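Side-chain contact in FAD-dependent pyridine nucleotide-disulphide oxidoreductase (Desulfovibrio vulgaris, PDB 3IWA), which probably works as an FAD-dependent oxidoreductase that uses NADH or NADPH: residues T280-S285 / V296-L301. Sequence-based numbering, arbitrary orientation.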
ATOM      1  N   THR A 280      -2.907 -15.473 -20.176  1.00 37.86           N
ATOM      2  CA  THR A 280      -2.167 -14.603 -19.285  1.00 37.95           C
ATOM      3  C   THR A 280      -0.908 -14.085 -19.922  1.00 37.20           C
ATOM      4  O   THR A 280      -0.313 -13.166 -19.390  1.00 36.99           O
ATOM      5  CB  THR A 280      -1.787 -15.282 -17.974  1.00 37.89           C
ATOM      6  OG1 THR A 280      -0.912 -16.342 -18.282  1.00 37.96           O
ATOM      7  CG2 THR A 280      -3.011 -15.818 -17.266  1.00 36.46           C
ATOM      8  N   ARG A 281      -0.507 -14.660 -21.056  1.00 36.68           N
ATOM      9  CA  ARG A 281       0.612 -14.114 -21.844  1.00 36.54           C
ATOM     10  C   ARG A 281       0.160 -12.984 -22.792  1.00 35.87           C
ATOM     11  O   ARG A 281       0.967 -12.437 -23.542  1.00 34.49           O
ATOM     12  CB  ARG A 281       1.292 -15.225 -22.659  1.00 37.11           C
ATOM     13  CG  ARG A 281       2.326 -16.026 -21.933  1.00 39.82           C
ATOM     14  CD  ARG A 281       1.718 -17.045 -20.989  1.00 43.93           C
ATOM     15  NE  ARG A 281       2.770 -17.768 -20.263  1.00 48.08           N
ATOM     16  CZ  ARG A 281       2.545 -18.640 -19.270  1.00 50.86           C
ATOM     17  NH1 ARG A 281       1.303 -18.929 -18.891  1.00 49.02           N
ATOM     18  NH2 ARG A 281       3.563 -19.241 -18.657  1.00 51.26           N
ATOM     19  N   MET A 282      -1.139 -12.672 -22.731  1.00 35.34           N
ATOM     20  CA  MET A 282      -1.842 -11.707 -23.577  1.00 35.29           C
ATOM     21  C   MET A 282      -2.049 -12.170 -25.026  1.00 36.47           C
ATOM     22  O   MET A 282      -2.334 -11.359 -25.905  1.00 37.84           O
ATOM     23  CB  MET A 282      -1.221 -10.304 -23.484  1.00 34.25           C
ATOM     24  CG  MET A 282      -1.108  -9.733 -22.032  1.00 32.69           C
ATOM     25  SD  MET A 282      -2.587  -9.705 -20.981  1.00 20.25           S
ATOM     26  CE  MET A 282      -3.559  -8.510 -21.901  1.00 32.50           C
ATOM     27  N   ARG A 283      -1.983 -13.482 -25.251  1.00 37.32           N
ATOM     28  CA  ARG A 283      -2.260 -14.101 -26.541  1.00 38.71           C
ATOM     29  C   ARG A 283      -3.733 -14.339 -26.755  1.00 39.05           C
ATOM     30  O   ARG A 283      -4.385 -14.902 -25.896  1.00 39.01           O
ATOM     31  CB  ARG A 283      -1.591 -15.481 -26.652  1.00 39.55           C
ATOM     32  CG  ARG A 283      -0.076 -15.457 -26.756  1.00 41.32           C
ATOM     33  CD  ARG A 283       0.493 -16.811 -27.188  1.00 44.38           C
ATOM     34  NE  ARG A 283       1.862 -16.626 -27.658  1.00 46.42           N
ATOM     35  CZ  ARG A 283       2.944 -16.679 -26.881  1.00 48.65           C
ATOM     36  NH1 ARG A 283       4.147 -16.440 -27.404  1.00 46.93           N
ATOM     37  NH2 ARG A 283       2.825 -16.951 -25.584  1.00 48.96           N
ATOM     38  N   THR A 284      -4.233 -13.982 -27.936  1.00 39.55           N
ATOM     39  CA  THR A 284      -5.613 -14.290 -28.336  1.00 40.03           C
ATOM     40  C   THR A 284      -5.764 -15.783 -28.673  1.00 40.87           C
ATOM     41  O   THR A 284      -4.885 -16.566 -28.430  1.00 41.82           O
ATOM     42  CB  THR A 284      -6.019 -13.455 -29.566  1.00 39.92           C
ATOM     43  OG1 THR A 284      -5.258 -13.865 -30.700  1.00 37.54           O
ATOM     44  CG2 THR A 284      -5.753 -11.990 -29.339  1.00 39.40           C
ATOM     45  N   SER A 285      -6.887 -16.192 -29.216  1.00 42.89           N
ATOM     46  CA  SER A 285      -7.023 -17.580 -29.718  1.00 44.20           C
ATOM     47  C   SER A 285      -6.048 -17.937 -30.857  1.00 44.77           C
ATOM     48  O   SER A 285      -5.838 -19.114 -31.149  1.00 45.68           O
ATOM     49  CB  SER A 285      -8.464 -17.863 -30.130  1.00 43.79           C
ATOM     50  OG  SER A 285      -8.977 -16.840 -30.942  1.00 45.71           O
ATOM     51  N   VAL A 296      -9.900  -6.087 -24.549  1.00 35.85           N
ATOM     52  CA  VAL A 296      -9.802  -7.434 -24.030  1.00 35.38           C
ATOM     53  C   VAL A 296     -10.571  -7.636 -22.729  1.00 35.21           C
ATOM     54  O   VAL A 296     -10.876  -6.690 -22.015  1.00 33.70           O
ATOM     55  CB  VAL A 296      -8.300  -7.852 -23.797  1.00 36.16           C
ATOM     56  CG1 VAL A 296      -7.457  -7.675 -25.087  1.00 34.92           C
ATOM     57  CG2 VAL A 296      -7.652  -7.050 -22.646  1.00 34.57           C
ATOM     58  N   THR A 297     -10.867  -8.906 -22.451  1.00 35.90           N
ATOM     59  CA  THR A 297     -11.294  -9.386 -21.145  1.00 36.26           C
ATOM     60  C   THR A 297     -10.156 -10.151 -20.497  1.00 35.67           C
ATOM     61  O   THR A 297      -9.474 -10.890 -21.160  1.00 35.71           O
ATOM     62  CB  THR A 297     -12.545 -10.340 -21.182  1.00 37.03           C
ATOM     63  OG1 THR A 297     -12.817 -10.854 -19.858  1.00 39.66           O
ATOM     64  CG2 THR A 297     -12.329 -11.541 -22.139  1.00 35.68           C
ATOM     65  N   ILE A 298      -9.964  -9.939 -19.200  1.00 35.56           N
ATOM     66  CA  ILE A 298      -9.013 -10.702 -18.399  1.00 35.79           C
ATOM     67  C   ILE A 298      -9.692 -11.082 -17.072  1.00 35.74           C
ATOM     68  O   ILE A 298     -10.677 -10.493 -16.696  1.00 34.54           O
ATOM     69  CB  ILE A 298      -7.788  -9.892 -18.063  1.00 35.52           C
ATOM     70  CG1 ILE A 298      -8.194  -8.617 -17.326  1.00 35.52           C
ATOM     71  CG2 ILE A 298      -7.030  -9.559 -19.315  1.00 36.78           C
ATOM     72  CD1 ILE A 298      -7.058  -7.727 -16.998  1.00 36.42           C
ATOM     73  N   PRO A 299      -9.159 -12.087 -16.367  1.00 36.51           N
ATOM     74  CA  PRO A 299      -9.801 -12.565 -15.141  1.00 36.63           C
ATOM     75  C   PRO A 299      -9.963 -11.472 -14.092  1.00 36.86           C
ATOM     76  O   PRO A 299      -9.025 -10.703 -13.836  1.00 36.99           O
ATOM     77  CB  PRO A 299      -8.826 -13.616 -14.630  1.00 36.87           C
ATOM     78  CG  PRO A 299      -8.047 -14.035 -15.826  1.00 36.71           C
ATOM     79  CD  PRO A 299      -7.893 -12.786 -16.613  1.00 36.50           C
ATOM     80  N   ASN A 300     -11.153 -11.364 -13.526  1.00 36.43           N
ATOM     81  CA  ASN A 300     -11.326 -10.515 -12.382  1.00 36.62           C
ATOM     82  C   ASN A 300     -10.708 -11.290 -11.241  1.00 36.50           C
ATOM     83  O   ASN A 300     -11.183 -12.367 -10.943  1.00 37.41           O
ATOM     84  CB  ASN A 300     -12.813 -10.258 -12.125  1.00 37.08           C
ATOM     85  CG  ASN A 300     -13.057  -9.342 -10.940  1.00 35.27           C
ATOM     86  OD1 ASN A 300     -12.653  -9.630  -9.821  1.00 34.42           O
ATOM     87  ND2 ASN A 300     -13.708  -8.247 -11.186  1.00 31.19           N
ATOM     88  N   LEU A 301      -9.651 -10.786 -10.608  1.00 36.62           N
ATOM     89  CA  LEU A 301      -9.008 -11.588  -9.541  1.00 37.12           C
ATOM     90  C   LEU A 301      -9.766 -11.680  -8.190  1.00 37.39           C
ATOM     91  O   LEU A 301      -9.327 -12.384  -7.288  1.00 37.56           O
ATOM     92  CB  LEU A 301      -7.554 -11.168  -9.330  1.00 36.32           C
ATOM     93  CG  LEU A 301      -6.700 -11.273 -10.605  1.00 36.43           C
ATOM     94  CD1 LEU A 301      -5.394 -10.553 -10.382  1.00 36.02           C
ATOM     95  CD2 LEU A 301      -6.441 -12.707 -11.019  1.00 38.22           C
TER
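In what is, by family, the FAD-binding Rossmann-type domain of this pyridine nucleotide-disulphide oxidoreductase, Met282 lays its terminal methyl against Val296 and Ile298. Met282 comes from the loop that links strand 276-277 to strand 289-291, an outermost strand of the domain's five-stranded parallel sheet within this chain. The other two residues belong to strand 296-299, which follows after a short connection and is the middle strand of a small three-stranded sheet.

The touch is light and entirely apolar. Met282 CE stands 4.4 Å from Val296 CG2 and 4.5 Å from Ile298 CG2. Those two branches, two residues apart on one face of the strand, are themselves close: Val296 CG2 lies 4.2 Å from Ile298 CG2. The three methyls therefore form a nearly equilateral triangle, with CE over the groove between the two side chains. The sulfur sits a little farther back, Met282 SD being 4.7 Å from Ile298 CG2.

Helix 314-326 packs on Met282 and Ile298: Gln318 touches both, and Ile322 also lies against Met282. Val296 in turn rests on Ala291 of strand 289-291. The contact thus joins loop, strand and helix in the buried interior.

Met282 reaches this place by coiling. The backbone here is in the left-handed region, with phi at +72°, and its hydrogen bonding with Ala291 ties the loop to the neighbouring parallel strand. The three side-chain torsions of Met282 are all near minus 60° (chi1 -55°), and they fold the chain back until Met282 CE is just 4.0 Å from its own CA.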